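Local structure of amidohydrolase 3 domain-containing protein (Pyrococcus horikoshii, 3IGH) at residues L68-V80 / D185-L197. The protein probably acts as a metal-dependent amidohydrolase, cleaving carbon-nitrogen bonds other than peptide bonds, though its substrate is unknown. Sequence-based numbering, arbitrary orientation. Where two conformers were deposited one is given.
Sequences LHLDELGMSLEMV and DYVYYIKRAQEHL. With SO4 (sulfate ion), chain J; SO4 (sulfate ion), chain B.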
ATOM      1  N   LEU A  68      -7.034  14.566 -13.119  1.00 27.00           N
ATOM      2  CA  LEU A  68      -8.334  14.215 -13.670  1.00 28.52           C
ATOM      3  C   LEU A  68      -9.197  13.477 -12.651  1.00 28.63           C
ATOM      4  O   LEU A  68      -8.744  13.157 -11.548  1.00 30.39           O
ATOM      5  CB  LEU A  68      -8.195  13.423 -14.990  1.00 30.02           C
ATOM      6  CG  LEU A  68      -7.263  12.215 -15.106  1.00 36.00           C
ATOM      7  CD1 LEU A  68      -7.660  11.060 -14.168  1.00 27.11           C
ATOM      8  CD2 LEU A  68      -7.277  11.744 -16.543  1.00 29.19           C
ATOM      9  N   HIS A  69     -10.432  13.194 -13.045  1.00 27.30           N
ATOM     10  CA  HIS A  69     -11.390  12.507 -12.202  1.00 26.97           C
ATOM     11  C   HIS A  69     -11.763  11.215 -12.898  1.00 34.10           C
ATOM     12  O   HIS A  69     -12.613  11.200 -13.785  1.00 37.15           O
ATOM     13  CB  HIS A  69     -12.633  13.370 -12.012  1.00 28.59           C
ATOM     14  CG  HIS A  69     -12.346  14.739 -11.481  1.00 36.97           C
ATOM     15  ND1 HIS A  69     -12.296  15.018 -10.133  1.00 41.78           N
ATOM     16  CD2 HIS A  69     -12.110  15.909 -12.118  1.00 38.90           C
ATOM     17  CE1 HIS A  69     -12.028  16.302  -9.961  1.00 37.19           C
ATOM     18  NE2 HIS A  69     -11.906  16.864 -11.150  1.00 45.59           N
ATOM     19  N   LEU A  70     -11.112  10.132 -12.485  1.00 29.26           N
ATOM     20  CA  LEU A  70     -11.239   8.829 -13.113  1.00 31.32           C
ATOM     21  C   LEU A  70     -12.671   8.309 -13.018  1.00 32.55           C
ATOM     22  O   LEU A  70     -13.216   7.805 -13.996  1.00 35.52           O
ATOM     23  CB  LEU A  70     -10.251   7.868 -12.438  1.00 39.09           C
ATOM     24  CG  LEU A  70      -9.356   6.874 -13.167  1.00 35.49           C
ATOM     25  CD1 LEU A  70      -8.759   7.426 -14.445  1.00 27.67           C
ATOM     26  CD2 LEU A  70      -8.235   6.419 -12.237  1.00 27.03           C
ATOM     27  N   ASP A  71     -13.292   8.465 -11.850  1.00 29.09           N
ATOM     28  CA  ASP A  71     -14.668   8.003 -11.658  1.00 33.76           C
ATOM     29  C   ASP A  71     -15.672   8.808 -12.504  1.00 34.54           C
ATOM     30  O   ASP A  71     -16.557   8.232 -13.144  1.00 35.37           O
ATOM     31  CB  ASP A  71     -15.057   8.010 -10.173  1.00 31.42           C
ATOM     32  CG  ASP A  71     -14.829   9.364  -9.488  1.00 42.49           C
ATOM     33  OD1 ASP A  71     -14.160  10.276 -10.041  1.00 33.39           O
ATOM     34  OD2 ASP A  71     -15.330   9.514  -8.365  1.00 40.76           O
ATOM     35  N   GLU A  72     -15.503  10.129 -12.530  1.00 28.73           N
ATOM     36  CA  GLU A  72     -16.369  10.999 -13.315  1.00 30.68           C
ATOM     37  C   GLU A  72     -16.180  10.783 -14.811  1.00 32.85           C
ATOM     38  O   GLU A  72     -17.133  10.905 -15.566  1.00 31.78           O
ATOM     39  CB  GLU A  72     -16.145  12.456 -12.956  1.00 30.22           C
ATOM     40  CG  GLU A  72     -16.639  12.830 -11.562  1.00 36.45           C
ATOM     41  CD  GLU A  72     -16.258  14.253 -11.160  1.00 44.85           C
ATOM     42  OE1 GLU A  72     -15.822  15.041 -12.031  1.00 49.06           O
ATOM     43  OE2 GLU A  72     -16.395  14.584  -9.964  1.00 64.56           O
ATOM     44  N   LEU A  73     -14.960  10.454 -15.233  1.00 28.72           N
ATOM     45  CA  LEU A  73     -14.704  10.168 -16.644  1.00 29.60           C
ATOM     46  C   LEU A  73     -15.464   8.906 -17.064  1.00 34.94           C
ATOM     47  O   LEU A  73     -16.104   8.879 -18.113  1.00 28.60           O
ATOM     48  CB  LEU A  73     -13.205  10.021 -16.935  1.00 28.65           C
ATOM     49  CG  LEU A  73     -12.799   9.545 -18.343  1.00 29.86           C
ATOM     50  CD1 LEU A  73     -13.366  10.445 -19.442  1.00 28.13           C
ATOM     51  CD2 LEU A  73     -11.258   9.430 -18.470  1.00 27.33           C
ATOM     52  N   GLY A  74     -15.386   7.872 -16.237  1.00 29.58           N
ATOM     53  CA  GLY A  74     -16.152   6.640 -16.446  1.00 29.18           C
ATOM     54  C   GLY A  74     -17.645   6.898 -16.560  1.00 31.74           C
ATOM     55  O   GLY A  74     -18.279   6.384 -17.473  1.00 34.64           O
ATOM     56  N   MET A  75     -18.184   7.721 -15.653  1.00 32.96           N
ATOM     57  CA  MET A  75     -19.611   8.082 -15.657  0.50 36.13           C
ATOM     58  C   MET A  75     -19.977   8.813 -16.947  1.00 36.30           C
ATOM     59  O   MET A  75     -20.981   8.479 -17.584  1.00 33.63           O
ATOM     60  CB  MET A  75     -20.003   8.930 -14.427  0.50 35.01           C
ATOM     61  CG  MET A  75     -21.397   9.616 -14.562  0.50 45.44           C
ATOM     62  SD  MET A  75     -22.277  10.134 -13.061  0.50 46.75           S
ATOM     63  CE  MET A  75     -22.528   8.532 -12.299  0.50 30.03           C
ATOM     64  N   SER A  76     -19.139   9.785 -17.330  1.00 33.16           N
ATOM     65  CA  SER A  76     -19.354  10.606 -18.527  0.50 33.39           C
ATOM     66  C   SER A  76     -19.400   9.761 -19.798  1.00 35.58           C
ATOM     67  O   SER A  76     -20.180  10.034 -20.702  1.00 37.38           O
ATOM     68  CB  SER A  76     -18.253  11.662 -18.641  0.50 32.72           C
ATOM     69  OG  SER A  76     -18.426  12.484 -19.783  0.50 29.60           O
ATOM     70  N   LEU A  77     -18.548   8.742 -19.859  1.00 29.68           N
ATOM     71  CA  LEU A  77     -18.493   7.854 -21.022  1.00 34.66           C
ATOM     72  C   LEU A  77     -19.736   6.962 -21.161  1.00 39.09           C
ATOM     73  O   LEU A  77     -20.038   6.474 -22.250  1.00 39.63           O
ATOM     74  CB  LEU A  77     -17.217   7.003 -21.001  1.00 33.46           C
ATOM     75  CG  LEU A  77     -15.899   7.765 -21.235  1.00 37.83           C
ATOM     76  CD1 LEU A  77     -14.701   6.971 -20.721  1.00 37.08           C
ATOM     77  CD2 LEU A  77     -15.708   8.152 -22.705  1.00 37.70           C
ATOM     78  N   GLU A  78     -20.439   6.762 -20.050  1.00 35.31           N
ATOM     79  CA  GLU A  78     -21.650   5.940 -19.995  1.00 40.54           C
ATOM     80  C   GLU A  78     -22.937   6.750 -20.041  1.00 39.11           C
ATOM     81  O   GLU A  78     -24.020   6.192 -20.248  1.00 43.10           O
ATOM     82  CB  GLU A  78     -21.622   5.084 -18.726  1.00 39.98           C
ATOM     83  CG  GLU A  78     -20.467   4.083 -18.723  1.00 51.44           C
ATOM     84  CD  GLU A  78     -20.531   3.133 -19.914  1.00 68.33           C
ATOM     85  OE1 GLU A  78     -21.572   2.461 -20.073  1.00 68.44           O
ATOM     86  OE2 GLU A  78     -19.553   3.065 -20.692  1.00 65.09           O
ATOM     87  N   MET A  79     -22.812   8.060 -19.841  1.00 32.37           N
ATOM     88  CA  MET A  79     -23.953   8.980 -19.791  1.00 36.43           C
ATOM     89  C   MET A  79     -24.630   9.125 -21.153  1.00 40.90           C
ATOM     90  O   MET A  79     -23.997   8.945 -22.195  1.00 43.86           O
ATOM     91  CB  MET A  79     -23.501  10.368 -19.320  1.00 37.60           C
ATOM     92  CG  MET A  79     -23.593  10.611 -17.833  1.00 42.58           C
ATOM     93  SD  MET A  79     -23.100  12.295 -17.413  1.00 35.51           S
ATOM     94  CE  MET A  79     -23.674  12.406 -15.731  1.00 52.95           C
ATOM     95  N   VAL A  80     -25.919   9.457 -21.129  1.00 40.26           N
ATOM     96  CA  VAL A  80     -26.648   9.828 -22.337  1.00 38.94           C
ATOM     97  C   VAL A  80     -26.320  11.276 -22.710  1.00 32.75           C
ATOM     98  O   VAL A  80     -26.476  12.201 -21.900  1.00 31.95           O
ATOM     99  CB  VAL A  80     -28.185   9.642 -22.171  1.00 42.55           C
ATOM    100  CG1 VAL A  80     -28.916   9.972 -23.471  1.00 43.75           C
ATOM    101  CG2 VAL A  80     -28.513   8.211 -21.755  1.00 37.01           C
ATOM    102  N   ASP A 185     -20.292  -0.029  -8.910  1.00 31.89           N
ATOM    103  CA  ASP A 185     -20.465   1.023  -9.925  1.00 29.96           C
ATOM    104  C   ASP A 185     -19.154   1.773 -10.173  1.00 33.91           C
ATOM    105  O   ASP A 185     -18.779   2.011 -11.323  1.00 30.52           O
ATOM    106  CB  ASP A 185     -21.521   2.037  -9.507  1.00 29.41           C
ATOM    107  CG  ASP A 185     -22.920   1.455  -9.504  1.00 38.69           C
ATOM    108  OD1 ASP A 185     -23.194   0.511 -10.273  1.00 33.25           O
ATOM    109  OD2 ASP A 185     -23.740   1.950  -8.721  1.00 35.33           O
ATOM    110  N   TYR A 186     -18.478   2.137  -9.085  1.00 31.16           N
ATOM    111  CA  TYR A 186     -17.179   2.813  -9.163  1.00 33.91           C
ATOM    112  C   TYR A 186     -16.123   1.947  -9.838  1.00 31.17           C
ATOM    113  O   TYR A 186     -15.340   2.460 -10.639  1.00 32.03           O
ATOM    114  CB  TYR A 186     -16.699   3.255  -7.785  1.00 29.29           C
ATOM    115  CG  TYR A 186     -17.286   4.558  -7.286  1.00 30.75           C
ATOM    116  CD1 TYR A 186     -18.463   4.573  -6.532  1.00 29.70           C
ATOM    117  CD2 TYR A 186     -16.657   5.775  -7.550  1.00 25.03           C
ATOM    118  CE1 TYR A 186     -18.998   5.770  -6.053  1.00 27.53           C
ATOM    119  CE2 TYR A 186     -17.185   6.977  -7.087  1.00 32.13           C
ATOM    120  CZ  TYR A 186     -18.353   6.961  -6.343  1.00 32.11           C
ATOM    121  OH  TYR A 186     -18.867   8.132  -5.870  1.00 30.26           O
ATOM    122  N   VAL A 187     -16.109   0.646  -9.539  1.00 28.99           N
ATOM    123  CA  VAL A 187     -15.185  -0.285 -10.209  1.00 32.25           C
ATOM    124  C   VAL A 187     -15.436  -0.247 -11.728  1.00 30.33           C
ATOM    125  O   VAL A 187     -14.502  -0.115 -12.511  1.00 29.04           O
ATOM    126  CB  VAL A 187     -15.275  -1.749  -9.641  1.00 34.16           C
ATOM    127  CG1 VAL A 187     -14.492  -2.742 -10.491  1.00 31.13           C
ATOM    128  CG2 VAL A 187     -14.771  -1.806  -8.199  1.00 33.06           C
ATOM    129  N   TYR A 188     -16.708  -0.328 -12.114  1.00 32.61           N
ATOM    130  CA  TYR A 188     -17.118  -0.274 -13.517  1.00 35.26           C
ATOM    131  C   TYR A 188     -16.694   1.047 -14.186  1.00 34.74           C
ATOM    132  O   TYR A 188     -16.128   1.031 -15.279  1.00 30.36           O
ATOM    133  CB  TYR A 188     -18.632  -0.496 -13.616  1.00 33.42           C
ATOM    134  CG  TYR A 188     -19.210  -0.330 -15.006  1.00 48.14           C
ATOM    135  CD1 TYR A 188     -19.205  -1.386 -15.912  1.00 49.57           C
ATOM    136  CD2 TYR A 188     -19.782   0.878 -15.404  1.00 53.20           C
ATOM    137  CE1 TYR A 188     -19.738  -1.238 -17.190  1.00 64.08           C
ATOM    138  CE2 TYR A 188     -20.315   1.038 -16.674  1.00 59.89           C
ATOM    139  CZ  TYR A 188     -20.290  -0.022 -17.561  1.00 63.56           C
ATOM    140  OH  TYR A 188     -20.826   0.137 -18.816  1.00 66.35           O
ATOM    141  N   TYR A 189     -16.960   2.175 -13.518  1.00 29.92           N
ATOM    142  CA  TYR A 189     -16.600   3.490 -14.059  1.00 29.26           C
ATOM    143  C   TYR A 189     -15.093   3.671 -14.212  1.00 29.04           C
ATOM    144  O   TYR A 189     -14.627   4.181 -15.234  1.00 28.39           O
ATOM    145  CB  TYR A 189     -17.173   4.615 -13.202  1.00 29.83           C
ATOM    146  CG  TYR A 189     -18.679   4.750 -13.266  1.00 34.53           C
ATOM    147  CD1 TYR A 189     -19.372   4.564 -14.463  1.00 37.25           C
ATOM    148  CD2 TYR A 189     -19.410   5.092 -12.130  1.00 43.05           C
ATOM    149  CE1 TYR A 189     -20.760   4.705 -14.522  1.00 34.83           C
ATOM    150  CE2 TYR A 189     -20.793   5.227 -12.178  1.00 47.98           C
ATOM    151  CZ  TYR A 189     -21.458   5.030 -13.374  1.00 38.80           C
ATOM    152  OH  TYR A 189     -22.824   5.163 -13.418  1.00 47.94           O
ATOM    153  N   ILE A 190     -14.333   3.235 -13.210  1.00 30.71           N
ATOM    154  CA  ILE A 190     -12.868   3.372 -13.259  1.00 30.66           C
ATOM    155  C   ILE A 190     -12.274   2.475 -14.348  1.00 30.31           C
ATOM    156  O   ILE A 190     -11.360   2.889 -15.071  1.00 28.40           O
ATOM    157  CB  ILE A 190     -12.203   3.126 -11.870  1.00 29.75           C
ATOM    158  CG1 ILE A 190     -12.600   4.243 -10.901  1.00 27.80           C
ATOM    159  CG2 ILE A 190     -10.669   3.091 -11.991  1.00 26.11           C
ATOM    160  CD1 ILE A 190     -12.447   3.870  -9.421  1.00 29.11           C
ATOM    161  N   LYS A 191     -12.801   1.260 -14.484  1.00 28.57           N
ATOM    162  CA  LYS A 191     -12.359   0.367 -15.571  1.00 30.04           C
ATOM    163  C   LYS A 191     -12.625   0.994 -16.944  1.00 30.28           C
ATOM    164  O   LYS A 191     -11.766   0.966 -17.820  1.00 29.95           O
ATOM    165  CB  LYS A 191     -13.025  -1.005 -15.476  1.00 32.98           C
ATOM    166  CG  LYS A 191     -12.435  -1.902 -14.386  1.00 37.76           C
ATOM    167  CD  LYS A 191     -13.007  -3.319 -14.427  1.00 45.21           C
ATOM    168  CE  LYS A 191     -12.193  -4.219 -15.345  1.00 70.05           C
ATOM    169  NZ  LYS A 191     -12.596  -5.646 -15.210  1.00 82.87           N
ATOM    170  N   ARG A 192     -13.785   1.576 -17.123  1.00 28.74           N
ATOM    171  CA  ARG A 192     -14.085   2.237 -18.355  1.00 29.04           C
ATOM    172  C   ARG A 192     -13.163   3.409 -18.628  1.00 33.09           C
ATOM    173  O   ARG A 192     -12.658   3.550 -19.691  1.00 29.21           O
ATOM    174  CB  ARG A 192     -15.543   2.609 -18.439  1.00 29.35           C
ATOM    175  CG  ARG A 192     -15.920   3.374 -19.653  1.00 42.21           C
ATOM    176  CD  ARG A 192     -16.698   2.574 -20.686  1.00 66.72           C
ATOM    177  NE  ARG A 192     -16.692   3.222 -21.996  1.00 66.11           N
ATOM    178  CZ  ARG A 192     -15.586   3.456 -22.698  1.00 73.88           C
ATOM    179  NH1 ARG A 192     -14.408   3.067 -22.220  1.00 62.17           N
ATOM    180  NH2 ARG A 192     -15.651   4.072 -23.872  1.00 60.42           N
ATOM    181  N   ALA A 193     -12.946   4.232 -17.629  1.00 31.81           N
ATOM    182  CA  ALA A 193     -12.047   5.374 -17.757  1.00 30.19           C
ATOM    183  C   ALA A 193     -10.606   4.991 -18.086  1.00 27.36           C
ATOM    184  O   ALA A 193     -10.012   5.565 -19.000  1.00 28.48           O
ATOM    185  CB  ALA A 193     -12.095   6.242 -16.483  1.00 26.90           C
ATOM    186  N   GLN A 194     -10.045   4.019 -17.363  1.00 27.75           N
ATOM    187  CA  GLN A 194      -8.651   3.636 -17.595  1.00 28.51           C
ATOM    188  C   GLN A 194      -8.412   3.027 -18.981  1.00 30.85           C
ATOM    189  O   GLN A 194      -7.351   3.240 -19.556  1.00 30.67           O
ATOM    190  CB  GLN A 194      -8.104   2.718 -16.491  1.00 26.80           C
ATOM    191  CG  GLN A 194      -8.741   1.324 -16.449  1.00 27.82           C
ATOM    192  CD  GLN A 194      -8.138   0.396 -15.407  1.00 39.90           C
ATOM    193  OE1 GLN A 194      -7.222   0.772 -14.678  1.00 31.25           O
ATOM    194  NE2 GLN A 194      -8.648  -0.838 -15.344  1.00 30.45           N
ATOM    195  N   GLU A 195      -9.389   2.288 -19.510  1.00 28.21           N
ATOM    196  CA  GLU A 195      -9.252   1.712 -20.853  1.00 33.79           C
ATOM    197  C   GLU A 195      -9.315   2.802 -21.926  1.00 29.54           C
ATOM    198  O   GLU A 195      -8.594   2.734 -22.916  1.00 34.85           O
ATOM    199  CB  GLU A 195     -10.244   0.561 -21.105  1.00 36.32           C
ATOM    200  CG  GLU A 195     -11.721   0.914 -21.207  1.00 65.29           C
ATOM    201  CD  GLU A 195     -12.643  -0.311 -21.185  1.00 66.02           C
ATOM    202  OE1 GLU A 195     -13.762  -0.227 -21.748  1.00 57.62           O
ATOM    203  OE2 GLU A 195     -12.252  -1.349 -20.602  1.00 83.27           O
ATOM    204  N   HIS A 196     -10.148   3.819 -21.684  1.00 32.26           N
ATOM    205  CA  HIS A 196     -10.229   5.013 -22.523  1.00 32.42           C
ATOM    206  C   HIS A 196      -8.901   5.767 -22.530  1.00 31.99           C
ATOM    207  O   HIS A 196      -8.393   6.146 -23.596  1.00 28.57           O
ATOM    208  CB  HIS A 196     -11.366   5.907 -22.011  1.00 31.65           C
ATOM    209  CG  HIS A 196     -11.588   7.149 -22.819  1.00 37.17           C
ATOM    210  ND1 HIS A 196     -12.277   7.149 -24.013  1.00 39.94           N
ATOM    211  CD2 HIS A 196     -11.244   8.438 -22.584  1.00 32.60           C
ATOM    212  CE1 HIS A 196     -12.334   8.380 -24.488  1.00 43.52           C
ATOM    213  NE2 HIS A 196     -11.717   9.183 -23.639  1.00 35.68           N
ATOM    214  N   LEU A 197      -8.318   5.959 -21.344  1.00 30.94           N
ATOM    215  CA  LEU A 197      -7.040   6.663 -21.217  1.00 28.56           C
ATOM    216  C   LEU A 197      -5.890   5.882 -21.829  1.00 31.52           C
ATOM    217  O   LEU A 197      -5.056   6.453 -22.532  1.00 31.17           O
ATOM    218  CB  LEU A 197      -6.734   6.992 -19.741  1.00 28.30           C
ATOM    219  CG  LEU A 197      -7.699   8.038 -19.177  1.00 25.93           C
ATOM    220  CD1 LEU A 197      -7.692   8.011 -17.658  1.00 28.11           C
ATOM    221  CD2 LEU A 197      -7.389   9.444 -19.709  1.00 27.42           C
TER
HETATM  222  S   SO4 J   9     -13.684  12.411 -23.848  0.50 44.92           S
HETATM  223  O1  SO4 J   9     -14.293  11.263 -24.510  0.50 38.03           O
HETATM  224  O2  SO4 J   9     -13.786  13.574 -24.722  0.50 50.62           O
HETATM  225  O3  SO4 J   9     -14.377  12.687 -22.593  0.50 40.01           O
HETATM  226  O4  SO4 J   9     -12.281  12.119 -23.587  0.50 33.97           O
HETATM  227  S   SO4 B   1     -11.046  20.778  -9.797  1.00 55.65           S
HETATM  228  O1  SO4 B   1     -10.929  19.333  -9.788  1.00 45.31           O
HETATM  229  O2  SO4 B   1     -11.113  21.238 -11.176  1.00 62.11           O
HETATM  230  O3  SO4 B   1     -12.283  21.160  -9.130  1.00 61.71           O
HETATM  231  O4  SO4 B   1      -9.870  21.363  -9.144  1.00 50.26           O
HETATM  232  O   HOH W   1     -18.202  10.223  -8.578  1.00 73.41           O
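Tyr188 OH donates to Glu78 OE1 over 2.7 Å, the only direct hydrogen bond between 68-80 and 185-197. It arrives from above the carboxylate plane, 79° out of it, while OE1 lies in the plane of the phenol ring. The glutamate chain, bent at chi2 (-59°), sends OE2 to the edge of the Arg192 guanidinium as a salt bridge to NE, its place less sure because it is modelled too close to Arg192 CD. With an alanine here, the Tyr188 hydroxyl would probably lose its acceptor and Arg192 its Glu78 carboxylate partner.

Leu77 lies over two flat groups: CD1 sits above the centre of the guanidinium, and CD2 makes a CH-pi contact with His196, 4.0 Å from the ring centroid. His196 NE2 donates to O4 of the chain J sulfate, probably a crystallisation ion, at 3.0 Å.

The backbones come closest at Gly74, whose CA is 3.1 Å from Tyr189 O in a CA-H...O contact; a CB built on Gly74 would fall 1.9 Å from Tyr189 O, so this approach depends on the glycine. Met75 CA makes a CH-pi contact over one face of the Tyr189 ring, 4.0 Å from its centroid and offset toward the rim. Deeper in, Leu70 CD1 presses on Leu197 CD1 at a tight 3.4 Å.

The axes approach to 7.1 Å and cross at 86°. Helix 70-78 follows strand 58-68 and packs against helix 183-199, which precedes the parallel neighbouring strand 202-210, consistent with the TIM-barrel fold of amidohydrolases.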